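Cbs-cp12 (Microcystis aeruginosa PCC 7806, PDB 5NMU) is a hexameric CBS-CP12 fusion protein of cyanobacteria that probably takes part in the redox regulation of photosynthesis. Local coordinates at residues V15-G20 with I40-H45; D48-V53 with K112-I117; V83-E88 with A106-G111. All blocks are in the same frame, centred on the assembly; numbering follows the deposited sequence.

How the contacts relate
From the N terminus, contact 1 comes first: 15-20 and 40-45 close a loop built round helix 24-34, which with strands 17-18 and 38-41 forms a beta-alpha-beta unit. Contact 2 opens only afterwards and spans a much longer loop, from 48-53 to 112-117, joining the first CBS motif to the second. Contact 3 is nested inside that loop, where 83-88 and 106-111 enclose helix 91-101. Strand 38-41 lies beside strand 51-54, which ties contact 1 to contact 2, and the hairpin of strands 105-110 and 113-119 ties contact 2 to contact 3. Ile40 also reaches Pro107, so the three form one continuous patch across the CBS pair.

Contact 1: residues V15-G20 with I40-H45; sequences VVTIRG and IVEPRH
The Arg19 guanidinium and the Glu42 carboxylate meet obliquely, their planes 55° apart, with NH1 of Arg19 3.2 Å from OE1 of Glu42 in a salt bridge whose hydrogen bond is weak. Also oblique to the guanidinium lies Arg44, its CG 3.6 Å from NH2 of Arg19, while the two guanidinium planes stand 73° apart. The stronger partner of Arg19 is Glu143 of the second subunit, which binds NE. A bend at chi3 (70°) brings NH1 round to Glu42, although CB points away from 40-45. A water joins OG1 of Thr17 to OE1 of Glu42, donating to the carboxylate. Behind these groups the backbones pair in parallel: Ile40 N to Val16 O, Ile18 N to Ile40 O at 2.9 Å, and Glu42 N to Ile18 O at 2.9 Å. Val15 CG2 meets Ile40 CG1 at 3.7 Å, the two side chains crossing at about a right angle. This is the strand pairing of a beta-alpha-beta unit in the first CBS motif. With Arg19 and a donating water at OE1, the Glu42 carboxylate probably stays ionised, and Arg19 probably divides its charge between Glu42 and Glu143 of the second subunit.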
ATOM      1  N   VAL A  15      15.794 -23.352 -15.023  1.00 56.38           N
ATOM      2  CA  VAL A  15      14.659 -22.458 -15.127  1.00 53.92           C
ATOM      3  C   VAL A  15      13.721 -23.080 -16.157  1.00 53.05           C
ATOM      4  O   VAL A  15      14.172 -23.697 -17.083  1.00 54.36           O
ATOM      5  CB  VAL A  15      15.066 -21.012 -15.447  1.00 52.03           C
ATOM      6  CG1 VAL A  15      15.723 -20.877 -16.819  1.00 52.26           C
ATOM      7  CG2 VAL A  15      13.864 -20.088 -15.300  1.00 50.42           C
ATOM      8  N   VAL A  16      12.425 -22.956 -15.901  1.00 52.16           N
ATOM      9  CA  VAL A  16      11.352 -23.540 -16.684  1.00 51.38           C
ATOM     10  C   VAL A  16      10.484 -22.389 -17.120  1.00 50.03           C
ATOM     11  O   VAL A  16      10.226 -21.469 -16.294  1.00 50.70           O
ATOM     12  CB  VAL A  16      10.432 -24.407 -15.762  1.00 51.12           C
ATOM     13  CG1 VAL A  16       9.464 -25.223 -16.600  1.00 52.37           C
ATOM     14  CG2 VAL A  16      11.280 -25.332 -14.915  1.00 51.82           C
ATOM     15  N   THR A  17      10.017 -22.442 -18.372  1.00 47.71           N
ATOM     16  CA  THR A  17       9.112 -21.437 -18.892  1.00 45.38           C
ATOM     17  C   THR A  17       7.720 -22.050 -19.174  1.00 45.94           C
ATOM     18  O   THR A  17       7.569 -23.256 -19.183  1.00 45.98           O
ATOM     19  CB  THR A  17       9.660 -20.783 -20.170  1.00 44.39           C
ATOM     20  OG1 THR A  17       9.631 -21.711 -21.203  1.00 45.21           O
ATOM     21  CG2 THR A  17      11.101 -20.324 -20.022  1.00 44.24           C
ATOM     22  N   ILE A  18       6.729 -21.189 -19.407  1.00 43.67           N
ATOM     23  CA  ILE A  18       5.386 -21.607 -19.844  1.00 42.89           C
ATOM     24  C   ILE A  18       4.811 -20.524 -20.748  1.00 43.41           C
ATOM     25  O   ILE A  18       5.238 -19.331 -20.699  1.00 42.31           O
ATOM     26  CB  ILE A  18       4.467 -21.882 -18.619  1.00 41.93           C
ATOM     27  CG1 ILE A  18       3.195 -22.644 -19.035  1.00 42.32           C
ATOM     28  CG2 ILE A  18       4.130 -20.612 -17.856  1.00 40.24           C
ATOM     29  CD1 ILE A  18       2.431 -23.177 -17.857  1.00 42.51           C
ATOM     30  N   ARG A  19       3.884 -20.893 -21.607  1.00 42.94           N
ATOM     31  CA  ARG A  19       3.274 -19.869 -22.448  1.00 44.87           C
ATOM     32  C   ARG A  19       2.176 -19.153 -21.668  1.00 43.31           C
ATOM     33  O   ARG A  19       1.582 -19.721 -20.770  1.00 41.43           O
ATOM     34  CB  ARG A  19       2.750 -20.466 -23.741  1.00 49.68           C
ATOM     35  CG  ARG A  19       3.864 -21.099 -24.590  1.00 53.67           C
ATOM     36  CD  ARG A  19       3.403 -21.386 -26.025  1.00 57.89           C
ATOM     37  NE  ARG A  19       3.232 -20.124 -26.744  1.00 61.62           N
ATOM     38  CZ  ARG A  19       4.231 -19.368 -27.236  1.00 65.74           C
ATOM     39  NH1 ARG A  19       5.520 -19.743 -27.137  1.00 66.48           N
ATOM     40  NH2 ARG A  19       3.936 -18.227 -27.853  1.00 66.67           N
ATOM     41  N   GLY A  20       1.974 -17.876 -21.983  1.00 41.44           N
ATOM     42  CA  GLY A  20       0.912 -17.081 -21.448  1.00 40.76           C
ATOM     43  C   GLY A  20      -0.484 -17.648 -21.702  1.00 41.87           C
ATOM     44  O   GLY A  20      -1.393 -17.421 -20.893  1.00 39.83           O
ATOM     45  N   ILE A  40       8.649 -18.708 -15.533  1.00 38.16           N
ATOM     46  CA  ILE A  40       8.871 -17.574 -16.407  1.00 37.23           C
ATOM     47  C   ILE A  40       7.988 -17.749 -17.641  1.00 38.45           C
ATOM     48  O   ILE A  40       7.905 -18.840 -18.223  1.00 41.47           O
ATOM     49  CB  ILE A  40      10.336 -17.495 -16.823  1.00 37.19           C
ATOM     50  CG1 ILE A  40      11.262 -17.421 -15.619  1.00 36.74           C
ATOM     51  CG2 ILE A  40      10.521 -16.351 -17.792  1.00 36.43           C
ATOM     52  CD1 ILE A  40      10.913 -16.357 -14.619  1.00 36.69           C
ATOM     53  N   VAL A  41       7.345 -16.674 -18.058  1.00 38.08           N
ATOM     54  CA  VAL A  41       6.482 -16.706 -19.220  1.00 38.84           C
ATOM     55  C   VAL A  41       7.289 -16.361 -20.500  1.00 40.77           C
ATOM     56  O   VAL A  41       7.944 -15.278 -20.608  1.00 37.59           O
ATOM     57  CB  VAL A  41       5.354 -15.713 -19.076  1.00 39.29           C
ATOM     58  CG1 VAL A  41       4.567 -15.584 -20.392  1.00 39.77           C
ATOM     59  CG2 VAL A  41       4.438 -16.129 -17.903  1.00 39.91           C
ATOM     60  N   GLU A  42       7.118 -17.223 -21.485  1.00 42.19           N
ATOM     61  CA  GLU A  42       7.954 -17.269 -22.677  1.00 44.90           C
ATOM     62  C   GLU A  42       7.651 -16.071 -23.599  1.00 43.74           C
ATOM     63  O   GLU A  42       6.528 -15.887 -23.964  1.00 43.11           O
ATOM     64  CB  GLU A  42       7.662 -18.604 -23.397  1.00 48.17           C
ATOM     65  CG  GLU A  42       8.435 -18.834 -24.696  1.00 53.32           C
ATOM     66  CD  GLU A  42       8.317 -20.274 -25.195  1.00 56.79           C
ATOM     67  OE1 GLU A  42       7.331 -20.954 -24.819  1.00 59.02           O
ATOM     68  OE2 GLU A  42       9.226 -20.714 -25.958  1.00 62.73           O
ATOM     69  N   PRO A  43       8.654 -15.250 -23.955  1.00 44.01           N
ATOM     70  CA  PRO A  43       8.448 -14.188 -24.936  1.00 45.05           C
ATOM     71  C   PRO A  43       7.926 -14.767 -26.228  1.00 47.52           C
ATOM     72  O   PRO A  43       8.349 -15.844 -26.633  1.00 47.88           O
ATOM     73  CB  PRO A  43       9.859 -13.642 -25.156  1.00 45.64           C
ATOM     74  CG  PRO A  43      10.568 -13.914 -23.864  1.00 44.97           C
ATOM     75  CD  PRO A  43      10.028 -15.229 -23.410  1.00 44.76           C
ATOM     76  N   ARG A  44       6.987 -14.096 -26.861  1.00 50.00           N
ATOM     77  CA  ARG A  44       6.410 -14.648 -28.095  1.00 53.65           C
ATOM     78  C   ARG A  44       7.286 -14.367 -29.328  1.00 52.95           C
ATOM     79  O   ARG A  44       7.153 -15.027 -30.328  1.00 53.21           O
ATOM     80  CB  ARG A  44       4.973 -14.166 -28.293  1.00 56.22           C
ATOM     81  CG  ARG A  44       4.016 -14.715 -27.212  1.00 60.41           C
ATOM     82  CD  ARG A  44       2.549 -14.384 -27.500  1.00 64.15           C
ATOM     83  NE  ARG A  44       2.479 -12.977 -27.880  1.00 67.86           N
ATOM     84  CZ  ARG A  44       2.251 -11.935 -27.068  1.00 71.18           C
ATOM     85  NH1 ARG A  44       1.936 -12.081 -25.757  1.00 70.56           N
ATOM     86  NH2 ARG A  44       2.314 -10.698 -27.600  1.00 70.37           N
ATOM     87  N   HIS A  45       8.145 -13.367 -29.238  1.00 51.77           N
ATOM     88  CA  HIS A  45       9.092 -13.004 -30.289  1.00 51.87           C
ATOM     89  C   HIS A  45      10.197 -12.200 -29.587  1.00 50.10           C
ATOM     90  O   HIS A  45      10.098 -11.888 -28.384  1.00 46.06           O
ATOM     91  CB  HIS A  45       8.399 -12.181 -31.394  1.00 53.11           C
ATOM     92  CG  HIS A  45       7.543 -11.052 -30.876  1.00 53.55           C
ATOM     93  ND1 HIS A  45       8.057  -9.821 -30.522  1.00 51.57           N
ATOM     94  CD2 HIS A  45       6.208 -10.980 -30.631  1.00 52.77           C
ATOM     95  CE1 HIS A  45       7.085  -9.043 -30.080  1.00 50.48           C
ATOM     96  NE2 HIS A  45       5.955  -9.721 -30.141  1.00 52.12           N
TER
HETATM   97  O   HOH W   1       7.434 -22.168 -22.518  1.00 54.94           O

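Contact 2: residues D48-V53 with K112-I117; sequences DPYGIV and KTLLGI
Tyr50 reaches across to the turn before strand 113-119 and meets it with the far end of its ring. Its CB points toward 112-117, and CG stands anti to the carbonyl carbon (chi1 -75°), which sends the ring out from the loop before strand 51-54. The two ring edges then find different neighbours. CE1 passes 3.3 Å from the carbonyl oxygen of Lys112, whereas CE2 rests 3.7 Å from CB of Leu114, which approaches the ring obliquely. At the tip, CZ lies 3.4 Å from Lys112 O, and the hydroxyl OH donates a short hydrogen bond of 2.6 Å to that oxygen. The oxygen lies at the ring edge, in the plane of the ring, while the hydroxyl is itself tilted 31° from the carbonyl plane of Lys112. The bond satisfies a backbone acceptor in the turn and fixes the far end of the tyrosine. CB of Leu114 also comes 3.6 Å from OH, so the polar tip is flanked by an apolar group. Deeper in, Ile52 and Ile117 touch end to end, CD1 to CD1 at 4.3 Å, a looser meeting between strands that share no backbone bond here. Val108 of strand 105-110 pairs with both Leu115 and Gly116, which makes a classic beta bulge in the hairpin. Tyr50 packs further on Ile40 of strand 38-41, on Pro43 and on Ile109 of strand 105-110. The contact thus bridges the sheet of the first CBS motif, through strand 51-54, to the two-stranded hairpin 105-110/113-119 of the second.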
ATOM      1  N   ASP A  48       9.426  -9.137 -27.386  1.00 44.28           N
ATOM      2  CA  ASP A  48       8.349  -9.354 -26.411  1.00 42.71           C
ATOM      3  C   ASP A  48       8.963  -9.536 -25.019  1.00 40.90           C
ATOM      4  O   ASP A  48       9.866 -10.366 -24.835  1.00 39.07           O
ATOM      5  CB  ASP A  48       7.586 -10.612 -26.815  1.00 43.32           C
ATOM      6  CG  ASP A  48       6.231 -10.726 -26.172  1.00 43.11           C
ATOM      7  OD1 ASP A  48       5.610  -9.693 -25.988  1.00 44.54           O
ATOM      8  OD2 ASP A  48       5.768 -11.868 -25.881  1.00 41.40           O
ATOM      9  N   PRO A  49       8.479  -8.784 -24.021  1.00 39.79           N
ATOM     10  CA  PRO A  49       9.128  -8.920 -22.700  1.00 39.81           C
ATOM     11  C   PRO A  49       8.912 -10.280 -22.045  1.00 39.29           C
ATOM     12  O   PRO A  49       8.030 -10.998 -22.428  1.00 38.18           O
ATOM     13  CB  PRO A  49       8.469  -7.835 -21.881  1.00 39.25           C
ATOM     14  CG  PRO A  49       7.105  -7.681 -22.522  1.00 39.01           C
ATOM     15  CD  PRO A  49       7.393  -7.797 -23.978  1.00 40.16           C
ATOM     16  N   TYR A  50       9.778 -10.612 -21.093  1.00 38.46           N
ATOM     17  CA  TYR A  50       9.566 -11.727 -20.201  1.00 38.73           C
ATOM     18  C   TYR A  50       8.427 -11.438 -19.237  1.00 37.17           C
ATOM     19  O   TYR A  50       8.106 -10.307 -18.965  1.00 35.97           O
ATOM     20  CB  TYR A  50      10.848 -12.095 -19.415  1.00 39.00           C
ATOM     21  CG  TYR A  50      11.853 -12.821 -20.280  1.00 40.43           C
ATOM     22  CD1 TYR A  50      12.776 -12.110 -21.043  1.00 41.29           C
ATOM     23  CD2 TYR A  50      11.841 -14.195 -20.367  1.00 41.09           C
ATOM     24  CE1 TYR A  50      13.695 -12.763 -21.845  1.00 42.82           C
ATOM     25  CE2 TYR A  50      12.724 -14.867 -21.200  1.00 42.83           C
ATOM     26  CZ  TYR A  50      13.660 -14.144 -21.926  1.00 42.75           C
ATOM     27  OH  TYR A  50      14.539 -14.806 -22.711  1.00 42.46           O
ATOM     28  N   GLY A  51       7.817 -12.500 -18.753  1.00 36.18           N
ATOM     29  CA  GLY A  51       6.788 -12.381 -17.729  1.00 35.21           C
ATOM     30  C   GLY A  51       7.071 -13.422 -16.688  1.00 33.60           C
ATOM     31  O   GLY A  51       7.968 -14.246 -16.879  1.00 33.05           O
ATOM     32  N   ILE A  52       6.335 -13.363 -15.594  1.00 32.57           N
ATOM     33  CA  ILE A  52       6.478 -14.299 -14.500  1.00 32.74           C
ATOM     34  C   ILE A  52       5.098 -14.534 -13.872  1.00 32.43           C
ATOM     35  O   ILE A  52       4.283 -13.622 -13.770  1.00 31.84           O
ATOM     36  CB  ILE A  52       7.516 -13.819 -13.435  1.00 32.60           C
ATOM     37  CG1 ILE A  52       7.828 -14.955 -12.405  1.00 32.90           C
ATOM     38  CG2 ILE A  52       7.029 -12.543 -12.728  1.00 32.47           C
ATOM     39  CD1 ILE A  52       9.090 -14.690 -11.608  1.00 32.30           C
ATOM     40  N   VAL A  53       4.876 -15.777 -13.464  1.00 34.21           N
ATOM     41  CA  VAL A  53       3.743 -16.180 -12.646  1.00 34.82           C
ATOM     42  C   VAL A  53       4.304 -16.962 -11.444  1.00 34.42           C
ATOM     43  O   VAL A  53       5.207 -17.839 -11.603  1.00 34.16           O
ATOM     44  CB  VAL A  53       2.679 -16.937 -13.481  1.00 35.67           C
ATOM     45  CG1 VAL A  53       3.180 -18.204 -14.116  1.00 36.48           C
ATOM     46  CG2 VAL A  53       1.484 -17.244 -12.616  1.00 37.21           C
ATOM     47  N   LYS A 112      18.301 -10.280 -24.050  1.00 41.60           N
ATOM     48  CA  LYS A 112      17.043 -10.997 -24.259  1.00 42.46           C
ATOM     49  C   LYS A 112      17.080 -12.478 -23.806  1.00 41.15           C
ATOM     50  O   LYS A 112      16.102 -13.191 -24.033  1.00 39.64           O
ATOM     51  CB  LYS A 112      16.655 -10.926 -25.746  1.00 44.60           C
ATOM     52  CG  LYS A 112      17.447 -11.861 -26.689  1.00 46.49           C
ATOM     53  CD  LYS A 112      16.898 -11.716 -28.111  1.00 48.60           C
ATOM     54  CE  LYS A 112      17.416 -12.714 -29.152  1.00 50.39           C
ATOM     55  NZ  LYS A 112      17.258 -14.151 -28.782  1.00 50.67           N
ATOM     56  N   THR A 113      18.212 -12.924 -23.224  1.00 40.42           N
ATOM     57  CA  THR A 113      18.457 -14.339 -22.938  1.00 41.21           C
ATOM     58  C   THR A 113      18.202 -14.694 -21.472  1.00 40.71           C
ATOM     59  O   THR A 113      18.834 -14.149 -20.563  1.00 41.27           O
ATOM     60  CB  THR A 113      19.897 -14.825 -23.328  1.00 42.09           C
ATOM     61  OG1 THR A 113      20.155 -14.602 -24.734  1.00 43.79           O
ATOM     62  CG2 THR A 113      20.050 -16.334 -23.082  1.00 41.95           C
ATOM     63  N   LEU A 114      17.327 -15.670 -21.267  1.00 40.69           N
ATOM     64  CA  LEU A 114      16.928 -16.134 -19.946  1.00 39.27           C
ATOM     65  C   LEU A 114      18.034 -17.027 -19.446  1.00 39.44           C
ATOM     66  O   LEU A 114      18.502 -17.857 -20.187  1.00 40.97           O
ATOM     67  CB  LEU A 114      15.598 -16.906 -20.045  1.00 40.02           C
ATOM     68  CG  LEU A 114      15.068 -17.596 -18.766  1.00 39.41           C
ATOM     69  CD1 LEU A 114      14.777 -16.549 -17.709  1.00 39.64           C
ATOM     70  CD2 LEU A 114      13.824 -18.417 -19.038  1.00 39.38           C
ATOM     71  N   LEU A 115      18.510 -16.800 -18.228  1.00 38.91           N
ATOM     72  CA  LEU A 115      19.600 -17.624 -17.642  1.00 39.72           C
ATOM     73  C   LEU A 115      19.176 -18.449 -16.429  1.00 38.74           C
ATOM     74  O   LEU A 115      19.815 -19.423 -16.098  1.00 38.94           O
ATOM     75  CB  LEU A 115      20.775 -16.731 -17.212  1.00 39.33           C
ATOM     76  CG  LEU A 115      21.542 -15.981 -18.277  1.00 40.73           C
ATOM     77  CD1 LEU A 115      22.581 -15.085 -17.614  1.00 40.77           C
ATOM     78  CD2 LEU A 115      22.221 -16.969 -19.227  1.00 41.42           C
ATOM     79  N   GLY A 116      18.140 -18.012 -15.732  1.00 37.69           N
ATOM     80  CA  GLY A 116      17.812 -18.581 -14.451  1.00 37.64           C
ATOM     81  C   GLY A 116      16.682 -17.796 -13.820  1.00 37.14           C
ATOM     82  O   GLY A 116      16.074 -16.904 -14.460  1.00 36.52           O
ATOM     83  N   ILE A 117      16.398 -18.128 -12.561  1.00 36.61           N
ATOM     84  CA  ILE A 117      15.381 -17.468 -11.779  1.00 35.29           C
ATOM     85  C   ILE A 117      15.989 -17.278 -10.383  1.00 34.35           C
ATOM     86  O   ILE A 117      16.669 -18.154  -9.858  1.00 35.97           O
ATOM     87  CB  ILE A 117      14.072 -18.278 -11.801  1.00 35.53           C
ATOM     88  CG1 ILE A 117      12.921 -17.516 -11.158  1.00 34.63           C
ATOM     89  CG2 ILE A 117      14.240 -19.655 -11.142  1.00 36.25           C
ATOM     90  CD1 ILE A 117      11.555 -18.188 -11.430  1.00 35.62           C
TER

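Contact 3: residues V83-E88 with A106-G111; sequences VVVNPE and APVIQG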
ATOM      1  N   VAL A  83       9.772  -7.401 -13.410  1.00 34.62           N
ATOM      2  CA  VAL A  83      11.084  -6.954 -12.952  1.00 33.80           C
ATOM      3  C   VAL A  83      12.015  -8.076 -13.242  1.00 34.77           C
ATOM      4  O   VAL A  83      11.705  -9.236 -12.927  1.00 34.98           O
ATOM      5  CB  VAL A  83      11.091  -6.700 -11.429  1.00 33.76           C
ATOM      6  CG1 VAL A  83      12.477  -6.462 -10.882  1.00 32.65           C
ATOM      7  CG2 VAL A  83      10.184  -5.529 -11.077  1.00 34.83           C
ATOM      8  N   VAL A  84      13.183  -7.736 -13.787  1.00 35.66           N
ATOM      9  CA  VAL A  84      14.219  -8.688 -14.165  1.00 36.18           C
ATOM     10  C   VAL A  84      15.549  -8.320 -13.453  1.00 36.01           C
ATOM     11  O   VAL A  84      15.760  -7.177 -13.039  1.00 34.40           O
ATOM     12  CB  VAL A  84      14.416  -8.759 -15.705  1.00 37.65           C
ATOM     13  CG1 VAL A  84      13.076  -8.780 -16.445  1.00 39.02           C
ATOM     14  CG2 VAL A  84      15.303  -7.635 -16.224  1.00 39.37           C
ATOM     15  N   VAL A  85      16.417  -9.321 -13.334  1.00 35.51           N
ATOM     16  CA  VAL A  85      17.687  -9.221 -12.644  1.00 35.68           C
ATOM     17  C   VAL A  85      18.815  -9.554 -13.663  1.00 37.15           C
ATOM     18  O   VAL A  85      18.762 -10.608 -14.300  1.00 34.82           O
ATOM     19  CB  VAL A  85      17.730 -10.213 -11.458  1.00 36.21           C
ATOM     20  CG1 VAL A  85      19.149 -10.312 -10.876  1.00 35.90           C
ATOM     21  CG2 VAL A  85      16.765  -9.775 -10.364  1.00 35.73           C
ATOM     22  N   ASN A  86      19.792  -8.624 -13.801  1.00 39.10           N
ATOM     23  CA  ASN A  86      21.061  -8.776 -14.579  1.00 42.15           C
ATOM     24  C   ASN A  86      21.897  -9.841 -13.860  1.00 38.83           C
ATOM     25  O   ASN A  86      21.997  -9.762 -12.635  1.00 37.74           O
ATOM     26  CB  ASN A  86      21.793  -7.365 -14.613  1.00 46.75           C
ATOM     27  CG  ASN A  86      23.172  -7.344 -15.330  1.00 55.72           C
ATOM     28  OD1 ASN A  86      23.981  -8.322 -15.383  1.00 64.04           O
ATOM     29  ND2 ASN A  86      23.488  -6.153 -15.863  1.00 62.33           N
ATOM     30  N   PRO A  87      22.505 -10.821 -14.592  1.00 38.13           N
ATOM     31  CA  PRO A  87      23.287 -11.881 -13.940  1.00 37.05           C
ATOM     32  C   PRO A  87      24.419 -11.386 -13.054  1.00 38.23           C
ATOM     33  O   PRO A  87      24.683 -12.035 -12.045  1.00 37.14           O
ATOM     34  CB  PRO A  87      23.819 -12.693 -15.097  1.00 38.39           C
ATOM     35  CG  PRO A  87      23.845 -11.735 -16.250  1.00 39.05           C
ATOM     36  CD  PRO A  87      22.520 -11.016 -16.058  1.00 38.09           C
ATOM     37  N   GLU A  88      25.043 -10.238 -13.405  1.00 38.32           N
ATOM     38  CA  GLU A  88      26.148  -9.642 -12.643  1.00 39.65           C
ATOM     39  C   GLU A  88      25.766  -8.827 -11.403  1.00 39.00           C
ATOM     40  O   GLU A  88      26.639  -8.397 -10.611  1.00 38.83           O
ATOM     41  CB  GLU A  88      26.996  -8.743 -13.580  1.00 42.88           C
ATOM     42  CG  GLU A  88      27.594  -9.564 -14.712  1.00 46.01           C
ATOM     43  CD  GLU A  88      28.640  -8.800 -15.534  1.00 48.59           C
ATOM     44  OE1 GLU A  88      28.305  -7.747 -16.116  1.00 52.75           O
ATOM     45  OE2 GLU A  88      29.799  -9.237 -15.553  1.00 50.18           O
ATOM     46  N   ALA A 106      12.397 -13.253  -9.457  1.00 32.65           N
ATOM     47  CA  ALA A 106      12.568 -12.590 -10.782  1.00 32.41           C
ATOM     48  C   ALA A 106      13.371 -13.455 -11.743  1.00 32.72           C
ATOM     49  O   ALA A 106      14.241 -14.208 -11.318  1.00 32.87           O
ATOM     50  CB  ALA A 106      13.212 -11.227 -10.631  1.00 31.81           C
ATOM     51  N   PRO A 107      13.051 -13.391 -13.039  1.00 33.49           N
ATOM     52  CA  PRO A 107      13.979 -14.077 -13.982  1.00 34.09           C
ATOM     53  C   PRO A 107      15.322 -13.356 -13.955  1.00 33.97           C
ATOM     54  O   PRO A 107      15.348 -12.129 -13.780  1.00 34.21           O
ATOM     55  CB  PRO A 107      13.328 -13.879 -15.352  1.00 33.76           C
ATOM     56  CG  PRO A 107      12.549 -12.615 -15.192  1.00 34.13           C
ATOM     57  CD  PRO A 107      12.004 -12.636 -13.753  1.00 33.14           C
ATOM     58  N   VAL A 108      16.385 -14.138 -14.079  1.00 34.28           N
ATOM     59  CA  VAL A 108      17.710 -13.660 -14.421  1.00 34.66           C
ATOM     60  C   VAL A 108      17.887 -13.631 -15.934  1.00 36.05           C
ATOM     61  O   VAL A 108      17.884 -14.660 -16.576  1.00 37.45           O
ATOM     62  CB  VAL A 108      18.836 -14.456 -13.776  1.00 34.67           C
ATOM     63  CG1 VAL A 108      20.219 -13.885 -14.208  1.00 35.14           C
ATOM     64  CG2 VAL A 108      18.706 -14.409 -12.263  1.00 33.89           C
ATOM     65  N   ILE A 109      18.060 -12.411 -16.452  1.00 36.48           N
ATOM     66  CA  ILE A 109      18.112 -12.118 -17.861  1.00 38.58           C
ATOM     67  C   ILE A 109      19.402 -11.339 -18.262  1.00 38.47           C
ATOM     68  O   ILE A 109      19.750 -10.299 -17.666  1.00 36.33           O
ATOM     69  CB  ILE A 109      16.916 -11.231 -18.268  1.00 38.72           C
ATOM     70  CG1 ILE A 109      15.576 -11.849 -17.855  1.00 38.75           C
ATOM     71  CG2 ILE A 109      16.913 -11.020 -19.768  1.00 40.16           C
ATOM     72  CD1 ILE A 109      15.382 -13.231 -18.367  1.00 40.01           C
ATOM     73  N   GLN A 110      20.058 -11.821 -19.312  1.00 40.07           N
ATOM     74  CA  GLN A 110      21.234 -11.143 -19.933  1.00 40.54           C
ATOM     75  C   GLN A 110      20.780 -10.782 -21.342  1.00 40.80           C
ATOM     76  O   GLN A 110      20.570 -11.656 -22.185  1.00 40.24           O
ATOM     77  CB  GLN A 110      22.444 -12.089 -19.946  1.00 42.86           C
ATOM     78  CG  GLN A 110      23.753 -11.553 -20.538  1.00 46.06           C
ATOM     79  CD  GLN A 110      24.938 -12.551 -20.391  1.00 49.93           C
ATOM     80  OE1 GLN A 110      25.015 -13.308 -19.417  1.00 53.22           O
ATOM     81  NE2 GLN A 110      25.866 -12.547 -21.358  1.00 51.24           N
ATOM     82  N   GLY A 111      20.580  -9.496 -21.590  1.00 41.10           N
ATOM     83  CA  GLY A 111      20.004  -8.996 -22.847  1.00 41.66           C
ATOM     84  C   GLY A 111      18.568  -9.500 -23.005  1.00 40.86           C
ATOM     85  O   GLY A 111      17.743  -9.194 -22.194  1.00 41.53           O
TER
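Val85, bridged opposite Val108, bonds with the residues on either side of it in sequence: its N donates to Pro107 O at 3.0 Å, and its O accepts from Ile109 N at 2.9 Å. The same Val85 oxygen also takes a CA-H contact from Val108 at 3.2 Å. Val108 spends its N on Gly116 O and its O on Leu115 N, while its neighbours Pro107 and Ile109 bond to Val85. Val83 O lies against CB of Ala106, 3.4 Å away, and near CD of Pro107. Segment 83-88 thus lies beside strand 105-110 before the chain enters helix 91-101, within the second CBS motif of the tandem pair. Ahead of that helix Asn86 forms an Asx turn, its OD1 accepting from Glu88 N at 3.0 Å. Glu88 in turn makes a salt bridge with Lys112 of the second subunit. Pro87 lies between Val108 and Gln110: its CB is 3.9 Å from CG1 of Val108, and its CD faces Ile109 O at 3.3 Å. Pro87 also makes a backbone hydrogen bond with Gln8 of helix 7-10. A glycine in place of Pro87 would probably open a gap against Val108 and Gln110 and let the backbone beside the Asx turn flex. Val85 CG2, set anti to the carbonyl carbon, rests on CB of Ala106, and the same valine packs on Val94 and Leu97 of helix 91-101.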